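Local structure of vascular endothelial cadherin (Gallus gallus, 3PPE) at residues 13-16 with 17-21; 75-78 with 79-82; 102-106 with 107-111; 112-115 with 116-119. The protein mediates calcium-dependent, preferentially homophilic cell adhesion, may control the cohesion and organisation of endothelial junctions and helps couple actin fibres to them. All coordinates share one frame; numbering follows the deposited sequence. Where two conformers were deposited one is given.

Contact 1. Residues 13-16 with 17-21; sequences IDSP and LPHHV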
ATOM      1  N   ILE A  13      -5.512  -1.517  11.321  1.00 14.10           N
ATOM      2  CA  ILE A  13      -5.589  -2.651  10.407  1.00 15.06           C
ATOM      3  C   ILE A  13      -5.672  -3.969  11.169  1.00 16.02           C
ATOM      4  O   ILE A  13      -4.834  -4.256  12.024  1.00 16.24           O
ATOM      5  CB  ILE A  13      -4.379  -2.693   9.456  1.00 14.51           C
ATOM      6  CG1 ILE A  13      -4.372  -1.464   8.546  1.00 14.38           C
ATOM      7  CG2 ILE A  13      -4.392  -3.972   8.632  1.00 13.68           C
ATOM      8  CD1 ILE A  13      -3.080  -1.276   7.781  1.00 13.99           C
ATOM      9  N   ASP A  14      -6.687  -4.766  10.853  1.00 19.11           N
ATOM     10  CA  ASP A  14      -7.110  -5.852  11.730  1.00 22.01           C
ATOM     11  C   ASP A  14      -6.942  -7.207  11.050  1.00 21.42           C
ATOM     12  O   ASP A  14      -7.409  -8.228  11.555  1.00 22.39           O
ATOM     13  CB  ASP A  14      -8.564  -5.656  12.162  1.00 24.38           C
ATOM     14  CG  ASP A  14      -9.549  -5.978  11.055  1.00 29.93           C
ATOM     15  OD1 ASP A  14      -9.112  -6.466   9.992  1.00 38.51           O
ATOM     16  OD2 ASP A  14     -10.760  -5.744  11.250  1.00 38.99           O
ATOM     17  N   SER A  15      -6.274  -7.208   9.901  1.00 19.95           N
ATOM     18  CA  SER A  15      -5.722  -8.434   9.337  1.00 19.43           C
ATOM     19  C   SER A  15      -4.344  -8.736   9.917  1.00 19.37           C
ATOM     20  O   SER A  15      -3.771  -7.920  10.638  1.00 18.93           O
ATOM     21  CB  SER A  15      -5.641  -8.333   7.812  1.00 19.20           C
ATOM     22  OG  SER A  15      -4.924  -7.178   7.414  1.00 18.87           O
ATOM     23  N   PRO A  16      -3.819  -9.914   9.596  1.00 20.46           N
ATOM     24  CA  PRO A  16      -2.586 -10.405  10.223  1.00 19.25           C
ATOM     25  C   PRO A  16      -1.401  -9.490   9.932  1.00 17.38           C
ATOM     26  O   PRO A  16      -1.172  -9.125   8.778  1.00 17.38           O
ATOM     27  CB  PRO A  16      -2.376 -11.766   9.554  1.00 20.21           C
ATOM     28  CG  PRO A  16      -3.746 -12.212   9.184  1.00 22.15           C
ATOM     29  CD  PRO A  16      -4.499 -10.963   8.817  1.00 21.04           C
ATOM     30  N   LEU A  17      -0.659  -9.127  10.973  1.00 16.81           N
ATOM     31  CA  LEU A  17       0.653  -8.514  10.801  1.00 15.98           C
ATOM     32  C   LEU A  17       1.610  -9.455  10.071  1.00 15.94           C
ATOM     33  O   LEU A  17       1.389 -10.665  10.022  1.00 17.25           O
ATOM     34  CB  LEU A  17       1.240  -8.117  12.157  1.00 15.78           C
ATOM     35  CG  LEU A  17       0.437  -7.101  12.972  1.00 17.22           C
ATOM     36  CD1 LEU A  17       0.636  -7.329  14.463  1.00 14.78           C
ATOM     37  CD2 LEU A  17       0.820  -5.680  12.588  1.00 15.36           C
ATOM     38  N   PRO A  18       2.671  -8.889   9.506  1.00 15.64           N
ATOM     39  CA  PRO A  18       2.833  -7.431   9.459  1.00 14.57           C
ATOM     40  C   PRO A  18       2.120  -6.820   8.258  1.00 14.15           C
ATOM     41  O   PRO A  18       1.564  -7.550   7.435  1.00 13.86           O
ATOM     42  CB  PRO A  18       4.347  -7.259   9.315  1.00 14.97           C
ATOM     43  CG  PRO A  18       4.798  -8.500   8.631  1.00 14.47           C
ATOM     44  CD  PRO A  18       3.911  -9.598   9.143  1.00 14.88           C
ATOM     45  N   HIS A  19       2.140  -5.495   8.162  1.00 14.05           N
ATOM     46  CA  HIS A  19       1.353  -4.779   7.141  1.00 13.91           C
ATOM     47  C   HIS A  19       2.226  -3.918   6.257  1.00 13.53           C
ATOM     48  O   HIS A  19       3.050  -3.176   6.732  1.00 13.13           O
ATOM     49  CB  HIS A  19       0.283  -3.896   7.810  1.00 13.72           C
ATOM     50  CG  HIS A  19      -0.666  -4.650   8.700  1.00 14.05           C
ATOM     51  ND1 HIS A  19      -1.078  -4.158   9.918  1.00 12.65           N
ATOM     52  CD2 HIS A  19      -1.256  -5.870   8.563  1.00 14.60           C
ATOM     53  CE1 HIS A  19      -1.899  -5.025  10.489  1.00 13.34           C
ATOM     54  NE2 HIS A  19      -2.007  -6.085   9.697  1.00 13.62           N
ATOM     55  N   HIS A  20       2.014  -4.003   4.965  1.00 14.78           N
ATOM     56  CA  HIS A  20       2.863  -3.326   4.011  1.00 15.56           C
ATOM     57  C   HIS A  20       2.608  -1.828   4.078  1.00 15.46           C
ATOM     58  O   HIS A  20       1.448  -1.375   3.997  1.00 15.12           O
ATOM     59  CB  HIS A  20       2.607  -3.823   2.593  1.00 15.54           C
ATOM     60  CG  HIS A  20       3.549  -3.234   1.581  1.00 18.52           C
ATOM     61  ND1 HIS A  20       4.886  -3.555   1.536  1.00 22.55           N
ATOM     62  CD2 HIS A  20       3.358  -2.321   0.602  1.00 22.46           C
ATOM     63  CE1 HIS A  20       5.470  -2.909   0.544  1.00 20.21           C
ATOM     64  NE2 HIS A  20       4.570  -2.144  -0.032  1.00 23.71           N
ATOM     65  N   VAL A  21       3.699  -1.079   4.250  1.00 14.86           N
ATOM     66  CA  VAL A  21       3.660   0.388   4.370  1.00 14.54           C
ATOM     67  C   VAL A  21       3.942   1.045   3.014  1.00 14.67           C
ATOM     68  O   VAL A  21       3.220   1.932   2.597  1.00 14.69           O
ATOM     69  CB  VAL A  21       4.669   0.914   5.429  1.00 14.40           C
ATOM     70  CG1 VAL A  21       4.734   2.482   5.420  1.00 14.28           C
ATOM     71  CG2 VAL A  21       4.293   0.392   6.829  1.00 13.98           C
TER
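His-19 donates from NE2 to the backbone O of Ser-15, at 2.7 Å and with an N-H...O angle of 159°. The acceptor lies close to the ring plane of His-19. Seen from Ser-15, however, the donor stands 57° out of the carbonyl plane, so the bond does not follow a lone pair. The imidazole thus ties the loop back to the start of strand 19-23. Ile-13 covers one face of the same ring. Its CG2 sits over the ring centre in a CH-pi contact, 3.3 Å from the centroid. With CG2 anti to the backbone N of Ile-13 and CG1 beside that N (chi1 -64°), it is the CG2 methyl that meets the ring face. Pro-16 adds its backbone O, which is 3.3 Å from His-19 CD2 and oblique to the ring. His-19 is buried, and its ring is held by a bond at NE2 and by a methyl over one face. With an alanine in place of His-19, Ser-15 O would probably lose this donor and a gap would open beneath Ile-13 CG2. The peptide bond before Pro-18 is cis, which probably helps the chain to turn just before the strand. Residues 13-16 follow directly on the calcium ligands Glu-11 and Glu-12. Beyond the loop, the His-19 side chain packs on Ile-9 and its backbone bonds to Ala-57. This is the connection from strand 6-10 to strand 19-23 of EC1, in the seven-stranded Greek-key sandwich of the cadherins.

Contact 2. Residues 75-78 with 79-82; sequences IIDR and RNNR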
ATOM      1  N   ILE A  75      21.249   3.717   1.863  1.00 13.76           N
ATOM      2  CA  ILE A  75      21.561   2.491   1.139  1.00 15.34           C
ATOM      3  C   ILE A  75      23.047   2.161   1.228  1.00 15.48           C
ATOM      4  O   ILE A  75      23.895   2.956   0.824  1.00 15.01           O
ATOM      5  CB  ILE A  75      21.155   2.594  -0.344  1.00 16.24           C
ATOM      6  CG1 ILE A  75      21.293   1.233  -1.030  1.00 19.84           C
ATOM      7  CG2 ILE A  75      21.997   3.641  -1.055  1.00 17.95           C
ATOM      8  CD1 ILE A  75      20.639   1.166  -2.393  1.00 18.32           C
ATOM      9  N   ILE A  76      23.354   0.982   1.759  1.00 15.88           N
ATOM     10  CA  ILE A  76      24.682   0.705   2.293  1.00 16.75           C
ATOM     11  C   ILE A  76      25.309  -0.508   1.613  1.00 17.56           C
ATOM     12  O   ILE A  76      24.660  -1.539   1.443  1.00 16.61           O
ATOM     13  CB  ILE A  76      24.641   0.465   3.813  1.00 16.56           C
ATOM     14  CG1 ILE A  76      24.026   1.670   4.528  1.00 15.70           C
ATOM     15  CG2 ILE A  76      26.037   0.179   4.346  1.00 17.91           C
ATOM     16  CD1 ILE A  76      24.771   2.965   4.290  1.00 16.98           C
ATOM     17  N   ASP A  77      26.574  -0.375   1.226  1.00 17.78           N
ATOM     18  CA  ASP A  77      27.360  -1.517   0.775  1.00 19.70           C
ATOM     19  C   ASP A  77      27.714  -2.437   1.937  1.00 21.01           C
ATOM     20  O   ASP A  77      28.523  -2.085   2.796  1.00 20.56           O
ATOM     21  CB  ASP A  77      28.634  -1.045   0.071  1.00 19.95           C
ATOM     22  CG  ASP A  77      29.268  -2.130  -0.778  1.00 19.01           C
ATOM     23  OD1 ASP A  77      29.790  -1.808  -1.865  1.00 24.48           O
ATOM     24  OD2 ASP A  77      29.244  -3.305  -0.355  1.00 18.42           O
ATOM     25  N   ARG A  78      27.104  -3.618   1.959  1.00 22.59           N
ATOM     26  CA  ARG A  78      27.215  -4.517   3.100  1.00 26.18           C
ATOM     27  C   ARG A  78      28.567  -5.225   3.115  1.00 25.76           C
ATOM     28  O   ARG A  78      28.913  -5.900   4.084  1.00 26.54           O
ATOM     29  CB  ARG A  78      26.082  -5.546   3.084  1.00 25.07           C
ATOM     30  CG  ARG A  78      26.119  -6.490   1.894  1.00 28.89           C
ATOM     31  CD  ARG A  78      24.763  -7.136   1.660  1.00 29.84           C
ATOM     32  NE  ARG A  78      24.774  -8.561   1.976  1.00 36.39           N
ATOM     33  CZ  ARG A  78      24.711  -9.053   3.209  1.00 39.79           C
ATOM     34  NH1 ARG A  78      24.632  -8.235   4.248  1.00 42.94           N
ATOM     35  NH2 ARG A  78      24.727 -10.366   3.403  1.00 41.33           N
ATOM     36  N   ARG A  79      29.324  -5.066   2.035  1.00 27.14           N
ATOM     37  CA  ARG A  79      30.716  -5.497   2.007  1.00 28.20           C
ATOM     38  C   ARG A  79      31.569  -4.666   2.958  1.00 27.82           C
ATOM     39  O   ARG A  79      32.326  -5.209   3.764  1.00 27.47           O
ATOM     40  CB  ARG A  79      31.275  -5.407   0.585  1.00 29.25           C
ATOM     41  CG  ARG A  79      30.582  -6.319  -0.413  1.00 31.58           C
ATOM     42  CD  ARG A  79      31.161  -6.153  -1.808  1.00 36.07           C
ATOM     43  NE  ARG A  79      30.974  -4.799  -2.320  1.00 37.18           N
ATOM     44  CZ  ARG A  79      31.484  -4.356  -3.465  1.00 39.70           C
ATOM     45  NH1 ARG A  79      32.215  -5.161  -4.224  1.00 39.23           N
ATOM     46  NH2 ARG A  79      31.262  -3.107  -3.853  1.00 39.98           N
ATOM     47  N   ASN A  80      31.443  -3.346   2.860  1.00 27.70           N
ATOM     48  CA  ASN A  80      32.413  -2.437   3.459  1.00 26.08           C
ATOM     49  C   ASN A  80      31.744  -1.347   4.289  1.00 24.08           C
ATOM     50  O   ASN A  80      32.411  -0.456   4.815  1.00 23.35           O
ATOM     51  CB  ASN A  80      33.296  -1.808   2.379  1.00 26.74           C
ATOM     52  CG  ASN A  80      32.492  -1.071   1.326  1.00 26.66           C
ATOM     53  OD1 ASN A  80      31.324  -0.743   1.535  1.00 21.84           O
ATOM     54  ND2 ASN A  80      33.116  -0.805   0.184  1.00 25.09           N
ATOM     55  N   ASN A  81      30.422  -1.424   4.403  1.00 22.47           N
ATOM     56  CA  ASN A  81      29.667  -0.484   5.222  1.00 20.72           C
ATOM     57  C   ASN A  81      29.829   0.956   4.744  1.00 20.40           C
ATOM     58  O   ASN A  81      29.721   1.896   5.531  1.00 21.37           O
ATOM     59  CB  ASN A  81      30.081  -0.600   6.690  1.00 20.44           C
ATOM     60  CG  ASN A  81      29.327  -1.692   7.424  1.00 21.59           C
ATOM     61  OD1 ASN A  81      28.104  -1.639   7.551  1.00 24.99           O
ATOM     62  ND2 ASN A  81      30.055  -2.690   7.910  1.00 18.34           N
ATOM     63  N   ARG A  82      30.089   1.119   3.451  1.00 19.95           N
ATOM     64  CA  ARG A  82      30.089   2.439   2.831  1.00 20.40           C
ATOM     65  C   ARG A  82      28.670   2.894   2.505  1.00 18.22           C
ATOM     66  O   ARG A  82      27.862   2.120   1.992  1.00 15.95           O
ATOM     67  CB  ARG A  82      30.944   2.434   1.563  1.00 19.44           C
ATOM     68  CG  ARG A  82      31.055   3.790   0.884  1.00 23.86           C
ATOM     69  CD  ARG A  82      32.002   3.737  -0.304  1.00 26.30           C
ATOM     70  NE  ARG A  82      31.301   3.915  -1.572  1.00 39.36           N
ATOM     71  CZ  ARG A  82      30.905   5.090  -2.048  1.00 42.54           C
ATOM     72  NH1 ARG A  82      31.141   6.199  -1.362  1.00 44.97           N
ATOM     73  NH2 ARG A  82      30.273   5.157  -3.212  1.00 42.40           N
TER
HETATM   74  O   HOH W   1      31.615   0.142  -1.947  1.00 27.14           O
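Arg-79 grips the carboxylate of Asp-77 side-on, NH2 to OD1 at 2.8 Å and NE to OD2 at 3.0 Å. The carboxylate and guanidinium planes are only 9° apart, and both oxygens use their syn lone pairs. This is a two-pronged salt bridge between residues two apart. OD2 also takes the backbone N of Arg-79 at 3.0 Å, on its anti side. Asp-77 CG lies anti to its own backbone N (chi1 -162°), which carries the carboxylate over the turn that follows. A bend at chi3 (-62°) turns the Arg-79 guanidinium back to the acid. The backbone O of Asp-77 accepts from Asn-81 N at 2.6 Å, nearly along the C=O axis, and from Asn-80 N at 3.2 Å, well above the carbonyl plane. These bonds close the beta hairpin that joins strand 68-77 to strand 82-95 in EC1. Across its mouth Asp-77 N bonds to Arg-82 O. Asn-80 adds an Asx turn, OD1 accepting from Arg-82 N, and its OD1 sits 3.1 Å from Asp-77 CB. A water bridges the other end of that amide to the acid: it donates to Asp-77 OD1 and accepts from Asn-80 ND2. OD1 is further held by Asn-30 ND2. The outer side is looser. Ile-76 CG2 merely brushes Asn-81 CA at 3.8 Å, while Arg-78 and Asn-81 are exposed, and the CA-CB bonds of both lead away from the facing segment.

Contact 3. Residues 102-106 with 107-111; sequences PIFVQ and KIFNG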
ATOM      1  N   PRO A 102     -18.226  11.900  18.172  1.00 13.74           N
ATOM      2  CA  PRO A 102     -18.076  13.174  18.915  1.00 13.30           C
ATOM      3  C   PRO A 102     -18.446  12.985  20.370  1.00 13.72           C
ATOM      4  O   PRO A 102     -19.410  12.218  20.697  1.00 13.22           O
ATOM      5  CB  PRO A 102     -19.063  14.124  18.206  1.00 11.86           C
ATOM      6  CG  PRO A 102     -19.322  13.419  16.840  1.00 11.93           C
ATOM      7  CD  PRO A 102     -19.313  11.966  17.179  1.00 13.73           C
ATOM      8  N   ILE A 103     -17.679  13.629  21.253  1.00 13.42           N
ATOM      9  CA  ILE A 103     -17.953  13.553  22.696  1.00 14.30           C
ATOM     10  C   ILE A 103     -18.091  14.966  23.233  1.00 13.74           C
ATOM     11  O   ILE A 103     -17.283  15.838  22.930  1.00 13.05           O
ATOM     12  CB  ILE A 103     -16.842  12.770  23.480  1.00 16.03           C
ATOM     13  CG1 ILE A 103     -16.740  11.307  23.006  1.00 16.30           C
ATOM     14  CG2 ILE A 103     -17.116  12.746  24.997  1.00 16.21           C
ATOM     15  CD1 ILE A 103     -15.336  10.789  23.144  1.00 19.37           C
ATOM     16  N   PHE A 104     -19.137  15.216  24.017  1.00 12.45           N
ATOM     17  CA  PHE A 104     -19.336  16.570  24.533  1.00 12.45           C
ATOM     18  C   PHE A 104     -18.178  17.038  25.382  1.00 13.03           C
ATOM     19  O   PHE A 104     -17.456  16.210  25.930  1.00 14.23           O
ATOM     20  CB  PHE A 104     -20.669  16.673  25.240  1.00 11.41           C
ATOM     21  CG  PHE A 104     -21.808  16.820  24.275  1.00 12.09           C
ATOM     22  CD1 PHE A 104     -22.543  15.709  23.879  1.00 10.45           C
ATOM     23  CD2 PHE A 104     -22.096  18.073  23.713  1.00 11.43           C
ATOM     24  CE1 PHE A 104     -23.624  15.841  22.961  1.00 10.99           C
ATOM     25  CE2 PHE A 104     -23.145  18.207  22.779  1.00 14.01           C
ATOM     26  CZ  PHE A 104     -23.908  17.069  22.425  1.00 10.10           C
ATOM     27  N   VAL A 105     -17.996  18.350  25.503  1.00 12.73           N
ATOM     28  CA  VAL A 105     -16.882  18.875  26.298  1.00 13.45           C
ATOM     29  C   VAL A 105     -17.212  19.010  27.799  1.00 13.48           C
ATOM     30  O   VAL A 105     -16.312  19.202  28.594  1.00 13.70           O
ATOM     31  CB  VAL A 105     -16.292  20.203  25.738  1.00 14.35           C
ATOM     32  CG1 VAL A 105     -15.751  20.016  24.317  1.00 15.55           C
ATOM     33  CG2 VAL A 105     -17.320  21.343  25.791  1.00 14.21           C
ATOM     34  N   GLN A 106     -18.486  18.871  28.166  1.00 13.72           N
ATOM     35  CA  GLN A 106     -18.962  18.959  29.559  1.00 14.83           C
ATOM     36  C   GLN A 106     -20.125  17.991  29.634  1.00 14.87           C
ATOM     37  O   GLN A 106     -20.858  17.831  28.664  1.00 13.96           O
ATOM     38  CB  GLN A 106     -19.555  20.352  29.931  1.00 14.46           C
ATOM     39  CG  GLN A 106     -18.628  21.524  29.725  1.00 16.89           C
ATOM     40  CD  GLN A 106     -19.266  22.866  29.863  1.00 15.71           C
ATOM     41  OE1 GLN A 106     -20.319  23.054  30.543  1.00 21.11           O
ATOM     42  NE2 GLN A 106     -18.628  23.837  29.258  1.00 18.01           N
ATOM     43  N   LYS A 107     -20.296  17.388  30.800  1.00 14.68           N
ATOM     44  CA  LYS A 107     -21.474  16.580  31.107  1.00 15.57           C
ATOM     45  C   LYS A 107     -22.790  17.385  31.120  1.00 15.40           C
ATOM     46  O   LYS A 107     -23.813  16.913  30.621  1.00 15.98           O
ATOM     47  CB  LYS A 107     -21.277  15.974  32.494  1.00 15.72           C
ATOM     48  CG  LYS A 107     -22.311  14.899  32.836  1.00 19.67           C
ATOM     49  CD  LYS A 107     -22.070  13.597  32.039  1.00 20.24           C
ATOM     50  CE  LYS A 107     -22.736  12.430  32.773  1.00 26.84           C
ATOM     51  NZ  LYS A 107     -22.909  11.231  31.885  1.00 30.13           N
ATOM     52  N   ILE A 108     -22.746  18.565  31.751  1.00 14.72           N
ATOM     53  CA  ILE A 108     -23.854  19.481  31.884  1.00 14.74           C
ATOM     54  C   ILE A 108     -23.438  20.893  31.404  1.00 14.31           C
ATOM     55  O   ILE A 108     -22.426  21.472  31.847  1.00 14.10           O
ATOM     56  CB  ILE A 108     -24.386  19.518  33.347  1.00 16.14           C
ATOM     57  CG1 ILE A 108     -24.798  18.101  33.838  1.00 14.60           C
ATOM     58  CG2 ILE A 108     -25.538  20.523  33.481  1.00 15.08           C
ATOM     59  CD1 ILE A 108     -25.288  18.085  35.300  1.00 17.22           C
ATOM     60  N   PHE A 109     -24.204  21.408  30.441  1.00 13.40           N
ATOM     61  CA  PHE A 109     -24.161  22.810  30.045  1.00 13.80           C
ATOM     62  C   PHE A 109     -25.305  23.605  30.688  1.00 14.46           C
ATOM     63  O   PHE A 109     -26.365  23.073  30.982  1.00 15.27           O
ATOM     64  CB  PHE A 109     -24.254  22.944  28.516  1.00 13.29           C
ATOM     65  CG  PHE A 109     -23.191  22.180  27.756  1.00 12.29           C
ATOM     66  CD1 PHE A 109     -23.351  20.809  27.468  1.00 11.66           C
ATOM     67  CD2 PHE A 109     -22.065  22.842  27.285  1.00  9.41           C
ATOM     68  CE1 PHE A 109     -22.354  20.113  26.728  1.00 10.45           C
ATOM     69  CE2 PHE A 109     -21.121  22.185  26.533  1.00 12.55           C
ATOM     70  CZ  PHE A 109     -21.238  20.822  26.263  1.00 10.58           C
ATOM     71  N   ASN A 110     -25.090  24.894  30.889  1.00 16.17           N
ATOM     72  CA  ASN A 110     -26.097  25.749  31.499  1.00 16.17           C
ATOM     73  C   ASN A 110     -26.335  26.940  30.601  1.00 16.46           C
ATOM     74  O   ASN A 110     -25.386  27.506  30.035  1.00 16.92           O
ATOM     75  CB  ASN A 110     -25.621  26.232  32.888  1.00 16.70           C
ATOM     76  CG  ASN A 110     -25.511  25.117  33.873  1.00 19.71           C
ATOM     77  OD1 ASN A 110     -26.495  24.722  34.490  1.00 24.84           O
ATOM     78  ND2 ASN A 110     -24.318  24.564  34.011  1.00 25.51           N
ATOM     79  N   GLY A 111     -27.599  27.331  30.456  1.00 15.45           N
ATOM     80  CA  GLY A 111     -27.897  28.611  29.853  1.00 14.58           C
ATOM     81  C   GLY A 111     -29.160  29.218  30.396  1.00 14.05           C
ATOM     82  O   GLY A 111     -29.844  28.647  31.230  1.00 12.66           O
TER
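Phe-104 and Phe-109 meet across the break in the split first strand of EC2, whose two halves pair with different sheets, as is common in cadherin domains. Phe-104 ends the short half, 103-104. Phe-109 stands near the start of the long half, 108-114. The two rings meet obliquely, with planes at 74° and centroids 5.9 Å apart. The nearest atoms are Phe-104 CD2 and Phe-109 CE1, at 3.6 Å. Phe-109 CG is anti to its carbonyl carbon (chi1 -56°), which carries the ring back toward the preceding residues. Gln-106 lies over one face of it: CB is 4.1 Å from the ring centroid in a CH-pi contact. The backbone O of Gln-106 also comes within 3.3 Å of Phe-109 CE1. Val-105 CG2 reaches the far end of the ring obliquely, 4.0 Å from CE2. Contact here is thus mainly packing around one aromatic ring. Replacing Phe-109 by an alanine would probably leave a gap beside Phe-104 and Val-105 and take away the surface under Gln-106. Both phenylalanines are buried. They touch Val-126 of strand 122-129 and Ala-195 of strand 194-202, and Phe-104 also reaches Val-180 and Ala-182 of strand 175-184. The backbone follows the same division: Ile-103 and Val-105 bond to Glu-129 and Thr-127 in one sheet, while Phe-109 bonds to Thr-196 and Ile-198 in the other.

Contact 4. Residues 112-115 with 116-119; sequences SVPE and MSRL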
ATOM      1  N   SER A 112     -29.471  30.396  29.892  1.00 14.37           N
ATOM      2  CA  SER A 112     -30.690  31.057  30.296  1.00 15.15           C
ATOM      3  C   SER A 112     -31.202  31.912  29.150  1.00 14.37           C
ATOM      4  O   SER A 112     -30.466  32.296  28.232  1.00 14.60           O
ATOM      5  CB  SER A 112     -30.465  31.914  31.578  1.00 15.10           C
ATOM      6  OG  SER A 112     -29.816  33.128  31.240  1.00 16.62           O
ATOM      7  N   VAL A 113     -32.490  32.178  29.192  1.00 13.80           N
ATOM      8  CA  VAL A 113     -33.114  33.010  28.180  1.00 13.19           C
ATOM      9  C   VAL A 113     -34.312  33.695  28.869  1.00 13.27           C
ATOM     10  O   VAL A 113     -34.911  33.094  29.773  1.00 14.04           O
ATOM     11  CB  VAL A 113     -33.482  32.176  26.924  1.00 12.24           C
ATOM     12  CG1 VAL A 113     -34.615  31.184  27.220  1.00 10.45           C
ATOM     13  CG2 VAL A 113     -33.817  33.096  25.702  1.00 12.15           C
ATOM     14  N   PRO A 114     -34.605  34.972  28.540  1.00 13.92           N
ATOM     15  CA  PRO A 114     -35.820  35.593  29.078  1.00 13.68           C
ATOM     16  C   PRO A 114     -37.052  34.900  28.587  1.00 15.00           C
ATOM     17  O   PRO A 114     -37.084  34.466  27.417  1.00 14.98           O
ATOM     18  CB  PRO A 114     -35.777  37.017  28.510  1.00 13.79           C
ATOM     19  CG  PRO A 114     -34.266  37.261  28.317  1.00 14.25           C
ATOM     20  CD  PRO A 114     -33.780  35.945  27.791  1.00 14.05           C
ATOM     21  N   GLU A 115     -38.062  34.792  29.464  1.00 15.02           N
ATOM     22  CA  GLU A 115     -39.331  34.204  29.112  1.00 16.43           C
ATOM     23  C   GLU A 115     -39.943  34.982  27.971  1.00 16.33           C
ATOM     24  O   GLU A 115     -39.637  36.155  27.793  1.00 16.18           O
ATOM     25  CB  GLU A 115     -40.307  34.206  30.306  1.00 15.82           C
ATOM     26  CG  GLU A 115     -40.605  35.608  30.862  1.00 17.74           C
ATOM     27  CD  GLU A 115     -41.826  35.600  31.789  1.00 20.59           C
ATOM     28  OE1 GLU A 115     -42.108  36.657  32.432  1.00 25.38           O
ATOM     29  OE2 GLU A 115     -42.496  34.534  31.846  1.00 20.68           O
ATOM     30  N   MET A 116     -40.806  34.320  27.205  1.00 16.06           N
ATOM     31  CA  MET A 116     -41.544  34.971  26.132  1.00 17.36           C
ATOM     32  C   MET A 116     -40.653  35.618  25.056  1.00 16.65           C
ATOM     33  O   MET A 116     -41.103  36.496  24.348  1.00 17.30           O
ATOM     34  CB  MET A 116     -42.566  35.995  26.715  1.00 17.91           C
ATOM     35  CG  MET A 116     -43.506  35.426  27.825  1.00 20.12           C
ATOM     36  SD  MET A 116     -44.490  34.027  27.237  1.00 28.21           S
ATOM     37  CE  MET A 116     -45.426  34.816  25.934  1.00 23.31           C
ATOM     38  N   SER A 117     -39.403  35.169  24.913  1.00 16.60           N
ATOM     39  CA  SER A 117     -38.557  35.602  23.789  1.00 15.74           C
ATOM     40  C   SER A 117     -39.174  35.069  22.490  1.00 15.54           C
ATOM     41  O   SER A 117     -39.823  34.012  22.470  1.00 16.48           O
ATOM     42  CB  SER A 117     -37.136  35.059  23.961  1.00 15.76           C
ATOM     43  OG  SER A 117     -36.505  35.535  25.177  1.00 15.74           O
ATOM     44  N   ARG A 118     -38.964  35.811  21.411  1.00 14.63           N
ATOM     45  CA  ARG A 118     -39.391  35.351  20.106  0.50 13.15           C
ATOM     46  C   ARG A 118     -38.821  33.959  19.748  1.00 13.40           C
ATOM     47  O   ARG A 118     -37.790  33.493  20.267  1.00 12.24           O
ATOM     48  CB  ARG A 118     -39.065  36.393  19.029  0.50 13.36           C
ATOM     49  CG  ARG A 118     -37.558  36.671  18.804  0.50 11.64           C
ATOM     50  CD  ARG A 118     -37.403  37.907  17.942  0.50 13.05           C
ATOM     51  NE  ARG A 118     -36.028  38.145  17.527  0.50 15.30           N
ATOM     52  CZ  ARG A 118     -35.662  39.103  16.678  0.50 17.04           C
ATOM     53  NH1 ARG A 118     -36.567  39.932  16.172  0.50 16.63           N
ATOM     54  NH2 ARG A 118     -34.390  39.249  16.345  0.50 14.02           N
ATOM     55  N   LEU A 119     -39.575  33.251  18.919  1.00 12.56           N
ATOM     56  CA  LEU A 119     -39.108  32.012  18.318  1.00 12.02           C
ATOM     57  C   LEU A 119     -37.733  32.240  17.676  1.00 11.62           C
ATOM     58  O   LEU A 119     -37.538  33.242  16.971  1.00 10.59           O
ATOM     59  CB  LEU A 119     -40.081  31.592  17.229  1.00 12.32           C
ATOM     60  CG  LEU A 119     -39.632  30.491  16.292  1.00 11.90           C
ATOM     61  CD1 LEU A 119     -39.676  29.160  17.037  1.00 11.14           C
ATOM     62  CD2 LEU A 119     -40.576  30.487  15.127  1.00 13.65           C
TER
HETATM   63  O   HOH W   2     -38.106  32.591  25.656  1.00 21.32           O
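Ser-117 holds OG beside its own backbone N, anti to the carbonyl carbon (chi1 -61°), and this aims the hydroxyl back at Pro-114 O. The backbone does the rest. Glu-115 has a polyproline-like backbone and Met-116 a positive phi (59°), the pattern of the type II beta turn from Pro-114 to Ser-117. The hydroxyl donates to Pro-114 O over a short 2.5 Å, tilted 34° from the carbonyl plane. The turn's own backbone bond, Ser-117 N to Pro-114 O, is weak at 3.5 Å. A water bridges the same two atoms: it donates to Pro-114 O at 2.8 Å and accepts from Ser-117 N at 3.0 Å. Pro-114 O is therefore gripped by the hydroxyl and the water, with the weak backbone bond as a third. Ser-117 OG has apolar neighbours as well. Val-113 CG2 lies 3.7 Å from it, and Pro-114 CB stands equally close. The hydroxyl is thus tucked against the end of the strand it binds. At the tip of the turn, Glu-115 and Met-116 approach side by side, CG to CG at 4.2 Å. Met-116 then bends twice, at chi2 and chi3, and parts from Glu-115. The Glu-115 chain runs out extended, and its OE2 accepts from Arg-170 N. The turn takes the EC2 chain from strand 108-114 toward strand 122-129. Val-113 and Glu-115 bond through their backbones to strand 194-202, both meeting Thr-202, and the backbone of Met-116 bonds to Leu-168 of a loop.

In the fold
The four contacts follow one another along the chain. Contacts 1 and 2 lie in EC1, contact 4 in EC2, and contact 3 where the chain enters EC2. Contacts 1 and 3 are nearest the calcium-bound junction between the domains, though neither supplies a metal ligand: the side chain of Ile-13 is about 11 Å from a bound calcium ion, and that of Phe-104 about 13 Å. Their centres are 38 Å apart. Contacts 2 and 4 are hairpin and turn at far ends of the two-domain rod, with centres 77 Å apart. Contacts 3 and 4 share strand 108-114, and their centres are 22 Å apart.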